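HAD hydrolase, family IA, variant 3 (Entamoeba histolytica, PDB 6W04) probably acts as a magnesium-dependent hydrolase of the haloacid dehalogenase superfamily, though its natural substrate is not established. Local coordinates at residues A3-F8 against D148-A153; K142-P147 against V166-I171. All blocks are in the same frame, centred on the assembly; numbering follows the deposited sequence.

Contact 1: residues A3-F8 against D148-A153; sequences AVLFDF and DIYLKA. With MG (magnesium ion), chain B.
Leu5 and Asp7, on the central strand of the Rossmann-like HAD core, pack against Tyr150 and Ala153 of a helix that lies over the sheet. The strand leads into Asp-Phe-Asn-Gly-Thr, at the place of the first superfamily motif (usually DxDxT), with Asn9 where the second aspartate normally stands, so one interface joins hydrophobic packing to the rim of the metal site. Leu5 spans two residues one helical turn apart. Its CD1 branch lies 4.0 Å from Tyr150 CD1, meeting the ring obliquely, and it also reaches back to the helix backbone, 3.9 Å from Tyr150 O. The other branch, CD2, rests on the methyl of Ala153, with CD2 and CB 4.1 Å apart. Tyr150 runs past Leu5 in the reverse direction, its CG anti to its own carbonyl carbon (chi1 -75°), and this carries the phenol along the strand until OH stands 3.7 Å from Asp7 CB. The hydroxyl itself is hydrogen-bonded to Glu168. Ile149 CG2 lies 3.8 Å above one face of the Tyr150 ring, near its rim. Asp7 turns its carboxylate beyond the phenol to the magnesium ion, which OD2 binds at 2.1 Å, while OD1 forms a salt bridge with Lys144. Strand and helix axes approach to 9.8 Å, running at 138° to each other. Strand 3-7 lies between strands 105-112 and 164-168 in the parallel sheet; Tyr150 also touches Ala108 and Val166 on these two neighbours, and Ser176 and Ala180 on the adjoining helix 171-180.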
ATOM      1  N   ALA A   3     -14.145  11.238  -2.691  1.00 45.76           N
ATOM      2  CA  ALA A   3     -12.731  11.077  -2.982  1.00 51.11           C
ATOM      3  C   ALA A   3     -12.408   9.601  -3.137  1.00 46.75           C
ATOM      4  O   ALA A   3     -13.188   8.726  -2.751  1.00 48.05           O
ATOM      5  CB  ALA A   3     -11.852  11.698  -1.889  1.00 47.43           C
ATOM      6  N   VAL A   4     -11.246   9.347  -3.728  1.00 38.00           N
ATOM      7  CA  VAL A   4     -10.643   8.020  -3.804  1.00 36.48           C
ATOM      8  C   VAL A   4      -9.285   8.076  -3.124  1.00 40.12           C
ATOM      9  O   VAL A   4      -8.471   8.955  -3.427  1.00 35.30           O
ATOM     10  CB  VAL A   4     -10.477   7.551  -5.259  1.00 39.06           C
ATOM     11  CG1 VAL A   4      -9.800   6.182  -5.303  1.00 35.02           C
ATOM     12  CG2 VAL A   4     -11.809   7.568  -5.982  1.00 46.36           C
ATOM     13  N   LEU A   5      -9.026   7.132  -2.227  1.00 34.13           N
ATOM     14  CA  LEU A   5      -7.743   7.068  -1.529  1.00 33.57           C
ATOM     15  C   LEU A   5      -7.060   5.783  -1.970  1.00 35.89           C
ATOM     16  O   LEU A   5      -7.563   4.689  -1.689  1.00 33.47           O
ATOM     17  CB  LEU A   5      -7.949   7.108  -0.012  1.00 35.16           C
ATOM     18  CG  LEU A   5      -8.964   8.175   0.438  1.00 41.85           C
ATOM     19  CD1 LEU A   5      -9.210   8.131   1.962  1.00 37.78           C
ATOM     20  CD2 LEU A   5      -8.510   9.577  -0.029  1.00 40.77           C
ATOM     21  N   PHE A   6      -5.944   5.905  -2.697  1.00 30.09           N
ATOM     22  CA  PHE A   6      -5.198   4.732  -3.157  1.00 34.52           C
ATOM     23  C   PHE A   6      -4.068   4.364  -2.197  1.00 30.78           C
ATOM     24  O   PHE A   6      -3.168   5.178  -1.942  1.00 29.35           O
ATOM     25  CB  PHE A   6      -4.556   4.962  -4.525  1.00 33.01           C
ATOM     26  CG  PHE A   6      -5.524   5.235  -5.655  1.00 28.40           C
ATOM     27  CD1 PHE A   6      -5.991   4.194  -6.443  1.00 31.92           C
ATOM     28  CD2 PHE A   6      -5.867   6.537  -5.990  1.00 33.67           C
ATOM     29  CE1 PHE A   6      -6.844   4.439  -7.530  1.00 34.85           C
ATOM     30  CE2 PHE A   6      -6.738   6.794  -7.060  1.00 39.32           C
ATOM     31  CZ  PHE A   6      -7.210   5.750  -7.828  1.00 37.25           C
ATOM     32  N   ASP A   7      -4.056   3.110  -1.755  1.00 27.57           N
ATOM     33  CA  ASP A   7      -2.819   2.527  -1.235  1.00 29.04           C
ATOM     34  C   ASP A   7      -1.825   2.394  -2.374  1.00 32.35           C
ATOM     35  O   ASP A   7      -2.211   2.350  -3.543  1.00 30.73           O
ATOM     36  CB  ASP A   7      -3.099   1.158  -0.630  1.00 24.95           C
ATOM     37  CG  ASP A   7      -1.863   0.490  -0.080  1.00 35.70           C
ATOM     38  OD1 ASP A   7      -1.099   1.152   0.656  1.00 31.60           O
ATOM     39  OD2 ASP A   7      -1.677  -0.711  -0.363  1.00 34.18           O
ATOM     40  N   PHE A   8      -0.532   2.318  -2.058  1.00 28.02           N
ATOM     41  CA  PHE A   8       0.451   2.250  -3.135  1.00 27.79           C
ATOM     42  C   PHE A   8       1.041   0.852  -3.296  1.00 29.84           C
ATOM     43  O   PHE A   8       0.752   0.185  -4.298  1.00 28.61           O
ATOM     44  CB  PHE A   8       1.531   3.308  -2.960  1.00 28.38           C
ATOM     45  CG  PHE A   8       2.356   3.494  -4.201  1.00 29.55           C
ATOM     46  CD1 PHE A   8       1.894   4.297  -5.234  1.00 30.40           C
ATOM     47  CD2 PHE A   8       3.535   2.788  -4.373  1.00 30.51           C
ATOM     48  CE1 PHE A   8       2.620   4.439  -6.404  1.00 31.88           C
ATOM     49  CE2 PHE A   8       4.277   2.936  -5.532  1.00 33.64           C
ATOM     50  CZ  PHE A   8       3.813   3.757  -6.547  1.00 31.30           C
ATOM     51  N   ASP A 148      -5.621   5.938  11.301  1.00 38.98           N
ATOM     52  CA  ASP A 148      -5.021   7.269  11.207  1.00 35.71           C
ATOM     53  C   ASP A 148      -4.673   7.659   9.769  1.00 43.76           C
ATOM     54  O   ASP A 148      -4.984   8.769   9.327  1.00 44.99           O
ATOM     55  CB  ASP A 148      -3.770   7.334  12.078  1.00 38.54           C
ATOM     56  CG  ASP A 148      -4.035   6.938  13.515  1.00 55.42           C
ATOM     57  OD1 ASP A 148      -5.090   6.326  13.786  1.00 49.01           O
ATOM     58  OD2 ASP A 148      -3.175   7.238  14.371  1.00 59.40           O
ATOM     59  N   ILE A 149      -4.023   6.761   9.020  1.00 32.64           N
ATOM     60  CA  ILE A 149      -3.516   7.161   7.704  1.00 31.74           C
ATOM     61  C   ILE A 149      -4.645   7.576   6.761  1.00 31.27           C
ATOM     62  O   ILE A 149      -4.462   8.478   5.930  1.00 33.36           O
ATOM     63  CB  ILE A 149      -2.640   6.042   7.090  1.00 35.66           C
ATOM     64  CG1 ILE A 149      -1.820   6.591   5.925  1.00 35.86           C
ATOM     65  CG2 ILE A 149      -3.469   4.831   6.597  1.00 29.31           C
ATOM     66  CD1 ILE A 149      -0.823   5.573   5.390  1.00 36.05           C
ATOM     67  N   TYR A 150      -5.828   6.968   6.874  1.00 29.13           N
ATOM     68  CA  TYR A 150      -6.883   7.332   5.929  1.00 33.88           C
ATOM     69  C   TYR A 150      -7.678   8.553   6.379  1.00 43.87           C
ATOM     70  O   TYR A 150      -8.132   9.329   5.527  1.00 45.47           O
ATOM     71  CB  TYR A 150      -7.810   6.128   5.656  1.00 30.83           C
ATOM     72  CG  TYR A 150      -7.111   5.142   4.744  1.00 34.06           C
ATOM     73  CD1 TYR A 150      -6.633   5.556   3.503  1.00 30.11           C
ATOM     74  CD2 TYR A 150      -6.873   3.822   5.138  1.00 35.53           C
ATOM     75  CE1 TYR A 150      -5.961   4.692   2.661  1.00 32.21           C
ATOM     76  CE2 TYR A 150      -6.189   2.931   4.291  1.00 36.10           C
ATOM     77  CZ  TYR A 150      -5.722   3.381   3.060  1.00 35.13           C
ATOM     78  OH  TYR A 150      -5.047   2.534   2.191  1.00 32.77           O
ATOM     79  N   LEU A 151      -7.845   8.753   7.692  1.00 43.82           N
ATOM     80  CA  LEU A 151      -8.359  10.032   8.181  1.00 39.54           C
ATOM     81  C   LEU A 151      -7.453  11.175   7.757  1.00 42.21           C
ATOM     82  O   LEU A 151      -7.923  12.258   7.380  1.00 43.43           O
ATOM     83  CB  LEU A 151      -8.478  10.000   9.700  1.00 41.45           C
ATOM     84  CG  LEU A 151      -9.390   8.886  10.202  1.00 43.46           C
ATOM     85  CD1 LEU A 151      -9.339   8.800  11.720  1.00 38.41           C
ATOM     86  CD2 LEU A 151     -10.805   9.129   9.701  1.00 49.61           C
ATOM     87  N   LYS A 152      -6.141  10.949   7.825  1.00 39.50           N
ATOM     88  CA  LYS A 152      -5.177  11.959   7.411  1.00 37.75           C
ATOM     89  C   LYS A 152      -5.348  12.304   5.933  1.00 43.28           C
ATOM     90  O   LYS A 152      -5.341  13.484   5.554  1.00 39.11           O
ATOM     91  CB  LYS A 152      -3.773  11.432   7.705  1.00 41.14           C
ATOM     92  CG  LYS A 152      -2.664  12.430   7.708  1.00 38.67           C
ATOM     93  CD  LYS A 152      -1.445  11.844   8.442  1.00 43.30           C
ATOM     94  CE  LYS A 152      -0.182  12.720   8.280  1.00 48.40           C
ATOM     95  NZ  LYS A 152      -0.280  14.025   9.002  1.00 51.01           N
ATOM     96  N   ALA A 153      -5.537  11.283   5.090  1.00 36.76           N
ATOM     97  CA  ALA A 153      -5.716  11.513   3.659  1.00 36.34           C
ATOM     98  C   ALA A 153      -7.031  12.230   3.364  1.00 40.49           C
ATOM     99  O   ALA A 153      -7.076  13.139   2.520  1.00 40.04           O
ATOM    100  CB  ALA A 153      -5.655  10.183   2.909  1.00 34.80           C
TER
HETATM  101 MG    MG B 301      -0.465  -2.269   0.211  1.00 28.64          MG
HETATM  102  O   HOH W   1      -1.617  -2.170   2.003  1.00 29.29           O
HETATM  103  O   HOH W   2       0.702  -4.117   0.503  1.00 30.53           O

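Contact 2: residues K142-P147 against V166-I171; sequences KGKPAP and VFEDTI. With MG (magnesium ion), chain B; SO4 (sulfate ion), chain D; EDO (1,2-ethanediol), chain C.
With CG anti to the carbonyl carbon (chi1 -52°) and every later bond extended, Lys144 reaches from its loop into the magnesium site, where Glu168, rotated to an unusual chi1 of -97° and bent at its next bond, comes from the opposite direction to meet it. Lys144 NZ donates to Glu168 OE2 at 2.6 Å in a short salt bridge; OE2 accepts through its syn lone pair, on the side of OE1. OE2 is also hydrogen-bonded to Tyr150, and NZ has a second acidic partner in Asp7. The other carboxylate oxygen faces the metal-binding turn. Glu168 OE1 accepts from Asp169 N at 3.1 Å through its anti lone pair, and from water 1 at 2.6 Å, so both ends of the carboxylate are gripped and its rotation is fixed. Glu168 thus acts in the second shell here, through a water bound to the metal, whereas Asp169 OD2 binds magnesium directly at 2.1 Å. Asn9 O, Asp7, two waters and ethanediol O1 complete six ligands. Lys144 NZ also donates to ethanediol O2 at 3.0 Å. Beside it, Thr170 OG1 donates to sulfate O2 at 2.8 Å and caps Gly173 N at the start of helix 171-180. A cis peptide links Lys144 to Pro145 where the loop turns away from the site. The lysine and the Glu-Asp pair match the conserved motifs III and IV of HAD enzymes. The ethanediol, probably from the crystallisation liquor, is also held by Ser110 and occupies a position consistent with that of a substrate phosphate; the sulfate lies further out, tied to Thr170 and water 1. The contact thus holds a lysine between the acids Glu168 and Asp7, its charge probably offsetting theirs next to the metal.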
ATOM      1  N   LYS A 142      -0.192   6.544  13.812  1.00 41.92           N
ATOM      2  CA  LYS A 142      -0.092   5.102  13.977  1.00 46.06           C
ATOM      3  C   LYS A 142      -0.391   4.424  12.649  1.00 41.22           C
ATOM      4  O   LYS A 142      -1.315   4.816  11.931  1.00 36.80           O
ATOM      5  CB  LYS A 142      -1.062   4.610  15.053  1.00 48.48           C
ATOM      6  CG  LYS A 142      -0.830   5.177  16.432  1.00 57.71           C
ATOM      7  CD  LYS A 142      -1.815   4.570  17.434  1.00 73.51           C
ATOM      8  CE  LYS A 142      -3.267   4.920  17.108  1.00 79.75           C
ATOM      9  NZ  LYS A 142      -3.586   6.342  17.434  1.00 90.00           N
ATOM     10  N   GLY A 143       0.405   3.407  12.319  1.00 41.31           N
ATOM     11  CA  GLY A 143       0.245   2.731  11.054  1.00 44.48           C
ATOM     12  C   GLY A 143      -0.949   1.794  11.028  1.00 37.83           C
ATOM     13  O   GLY A 143      -1.603   1.544  12.044  1.00 35.58           O
ATOM     14  N   LYS A 144      -1.227   1.302   9.821  1.00 35.31           N
ATOM     15  CA  LYS A 144      -2.270   0.308   9.618  1.00 38.05           C
ATOM     16  C   LYS A 144      -2.043  -0.880  10.549  1.00 40.15           C
ATOM     17  O   LYS A 144      -0.900  -1.302  10.744  1.00 49.97           O
ATOM     18  CB  LYS A 144      -2.270  -0.170   8.163  1.00 37.05           C
ATOM     19  CG  LYS A 144      -2.311   0.949   7.144  1.00 35.47           C
ATOM     20  CD  LYS A 144      -1.980   0.399   5.771  1.00 42.88           C
ATOM     21  CE  LYS A 144      -2.005   1.490   4.755  1.00 46.72           C
ATOM     22  NZ  LYS A 144      -1.813   0.969   3.382  1.00 50.08           N
ATOM     23  N   PRO A 145      -3.104  -1.479  11.098  1.00 38.01           N
ATOM     24  CA  PRO A 145      -4.527  -1.251  10.808  1.00 33.33           C
ATOM     25  C   PRO A 145      -5.185  -0.054  11.488  1.00 41.87           C
ATOM     26  O   PRO A 145      -6.403   0.068  11.367  1.00 41.43           O
ATOM     27  CB  PRO A 145      -5.177  -2.526  11.336  1.00 35.40           C
ATOM     28  CG  PRO A 145      -4.315  -2.836  12.545  1.00 38.64           C
ATOM     29  CD  PRO A 145      -2.920  -2.542  12.110  1.00 38.10           C
ATOM     30  N   ALA A 146      -4.449   0.777  12.225  1.00 35.10           N
ATOM     31  CA  ALA A 146      -5.080   1.963  12.793  1.00 36.64           C
ATOM     32  C   ALA A 146      -5.716   2.795  11.674  1.00 33.65           C
ATOM     33  O   ALA A 146      -5.239   2.772  10.533  1.00 31.78           O
ATOM     34  CB  ALA A 146      -4.074   2.819  13.567  1.00 39.72           C
ATOM     35  N   PRO A 147      -6.821   3.502  11.965  1.00 36.39           N
ATOM     36  CA  PRO A 147      -7.462   4.354  10.940  1.00 36.58           C
ATOM     37  C   PRO A 147      -6.660   5.586  10.545  1.00 36.59           C
ATOM     38  O   PRO A 147      -6.998   6.221   9.533  1.00 41.16           O
ATOM     39  CB  PRO A 147      -8.779   4.780  11.611  1.00 38.07           C
ATOM     40  CG  PRO A 147      -8.507   4.671  13.102  1.00 44.67           C
ATOM     41  CD  PRO A 147      -7.603   3.460  13.222  1.00 41.88           C
ATOM     42  N   VAL A 166     -11.523   3.499  -0.691  1.00 34.45           N
ATOM     43  CA  VAL A 166     -10.143   3.107  -0.464  1.00 31.44           C
ATOM     44  C   VAL A 166      -9.877   1.823  -1.237  1.00 34.65           C
ATOM     45  O   VAL A 166     -10.644   0.861  -1.125  1.00 40.11           O
ATOM     46  CB  VAL A 166      -9.845   2.913   1.033  1.00 33.10           C
ATOM     47  CG1 VAL A 166      -8.443   2.302   1.220  1.00 30.32           C
ATOM     48  CG2 VAL A 166      -9.979   4.245   1.761  1.00 35.74           C
ATOM     49  N   PHE A 167      -8.813   1.825  -2.043  1.00 30.93           N
ATOM     50  CA  PHE A 167      -8.296   0.630  -2.707  1.00 31.55           C
ATOM     51  C   PHE A 167      -7.133   0.096  -1.877  1.00 34.93           C
ATOM     52  O   PHE A 167      -6.193   0.836  -1.584  1.00 33.22           O
ATOM     53  CB  PHE A 167      -7.813   0.940  -4.125  1.00 28.67           C
ATOM     54  CG  PHE A 167      -8.938   1.219  -5.115  1.00 32.48           C
ATOM     55  CD1 PHE A 167      -9.215   2.511  -5.529  1.00 35.00           C
ATOM     56  CD2 PHE A 167      -9.674   0.179  -5.651  1.00 32.12           C
ATOM     57  CE1 PHE A 167     -10.222   2.773  -6.464  1.00 34.73           C
ATOM     58  CE2 PHE A 167     -10.698   0.417  -6.571  1.00 35.96           C
ATOM     59  CZ  PHE A 167     -10.966   1.722  -6.976  1.00 46.82           C
ATOM     60  N   GLU A 168      -7.200  -1.176  -1.501  1.00 31.96           N
ATOM     61  CA  GLU A 168      -6.216  -1.736  -0.584  1.00 30.17           C
ATOM     62  C   GLU A 168      -5.988  -3.193  -0.954  1.00 34.71           C
ATOM     63  O   GLU A 168      -6.856  -3.828  -1.556  1.00 35.15           O
ATOM     64  CB  GLU A 168      -6.691  -1.622   0.870  1.00 31.07           C
ATOM     65  CG  GLU A 168      -6.153  -0.439   1.605  1.00 26.30           C
ATOM     66  CD  GLU A 168      -4.708  -0.648   2.017  1.00 39.16           C
ATOM     67  OE1 GLU A 168      -4.118  -1.705   1.649  1.00 34.00           O
ATOM     68  OE2 GLU A 168      -4.174   0.242   2.716  1.00 32.20           O
ATOM     69  N   ASP A 169      -4.810  -3.727  -0.578  1.00 30.25           N
ATOM     70  CA  ASP A 169      -4.435  -5.094  -0.951  1.00 31.45           C
ATOM     71  C   ASP A 169      -4.151  -6.015   0.228  1.00 33.97           C
ATOM     72  O   ASP A 169      -3.880  -7.203   0.007  1.00 35.73           O
ATOM     73  CB  ASP A 169      -3.200  -5.096  -1.867  1.00 26.13           C
ATOM     74  CG  ASP A 169      -1.934  -4.651  -1.152  1.00 29.57           C
ATOM     75  OD1 ASP A 169      -0.955  -5.433  -1.108  1.00 31.29           O
ATOM     76  OD2 ASP A 169      -1.913  -3.504  -0.650  1.00 33.40           O
ATOM     77  N   THR A 170      -4.192  -5.517   1.464  1.00 30.42           N
ATOM     78  CA  THR A 170      -3.863  -6.335   2.623  1.00 30.24           C
ATOM     79  C   THR A 170      -4.980  -6.302   3.653  1.00 30.40           C
ATOM     80  O   THR A 170      -5.822  -5.399   3.669  1.00 28.70           O
ATOM     81  CB  THR A 170      -2.582  -5.859   3.317  1.00 34.07           C
ATOM     82  OG1 THR A 170      -2.804  -4.530   3.811  1.00 32.82           O
ATOM     83  CG2 THR A 170      -1.400  -5.873   2.333  1.00 32.38           C
ATOM     84  N   ILE A 171      -4.923  -7.290   4.549  1.00 31.87           N
ATOM     85  CA  ILE A 171      -5.862  -7.367   5.662  1.00 31.22           C
ATOM     86  C   ILE A 171      -5.776  -6.109   6.523  1.00 32.30           C
ATOM     87  O   ILE A 171      -6.786  -5.458   6.804  1.00 31.38           O
ATOM     88  CB  ILE A 171      -5.591  -8.644   6.477  1.00 32.26           C
ATOM     89  CG1 ILE A 171      -5.880  -9.866   5.601  1.00 33.62           C
ATOM     90  CG2 ILE A 171      -6.392  -8.659   7.806  1.00 35.39           C
ATOM     91  CD1 ILE A 171      -5.393 -11.178   6.201  1.00 40.49           C
TER
HETATM   92 MG    MG B 301      -0.465  -2.269   0.211  1.00 28.64          MG
HETATM   93  S   SO4 D 303       0.189  -3.160   5.782  0.83 81.01           S
HETATM   94  O1  SO4 D 303       0.600  -4.553   5.615  0.83 86.66           O
HETATM   95  O2  SO4 D 303      -0.773  -2.806   4.741  0.83 69.12           O
HETATM   96  O3  SO4 D 303       1.346  -2.278   5.710  0.83 89.62           O
HETATM   97  O4  SO4 D 303      -0.403  -2.996   7.102  0.83 88.74           O
HETATM   98  C1  EDO C 302       2.014  -1.792   1.962  1.00 53.61           C
HETATM   99  O1  EDO C 302       0.963  -1.196   1.212  1.00 34.61           O
HETATM  100  C2  EDO C 302       2.120  -0.893   3.146  1.00 50.47           C
HETATM  101  O2  EDO C 302       0.775  -0.490   3.391  1.00 51.02           O
HETATM  102  O   HOH W   1      -1.617  -2.170   2.003  1.00 29.29           O
HETATM  103  O   HOH W   2       0.702  -4.117   0.503  1.00 30.53           O

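From the N terminus, the first strand forms one side of contact 1 straight away, and the chain then passes through 139 residues, most of them outside the sheet, before helix 148-157 returns to close that large loop. Contact 2 opens just ahead of this return: its segment 142-147 leads directly into 148-153, and 166-171, which takes in the end of strand 164-168, comes after helix 148-157, a closure of only 18 residues. The segments therefore alternate, and the two closures cross rather than nest. Since strands 3-7 and 164-168 are neighbours in the sheet, the crossing brings both strand ends to the magnesium ion, with the covering helix and the loop before it packed beside them.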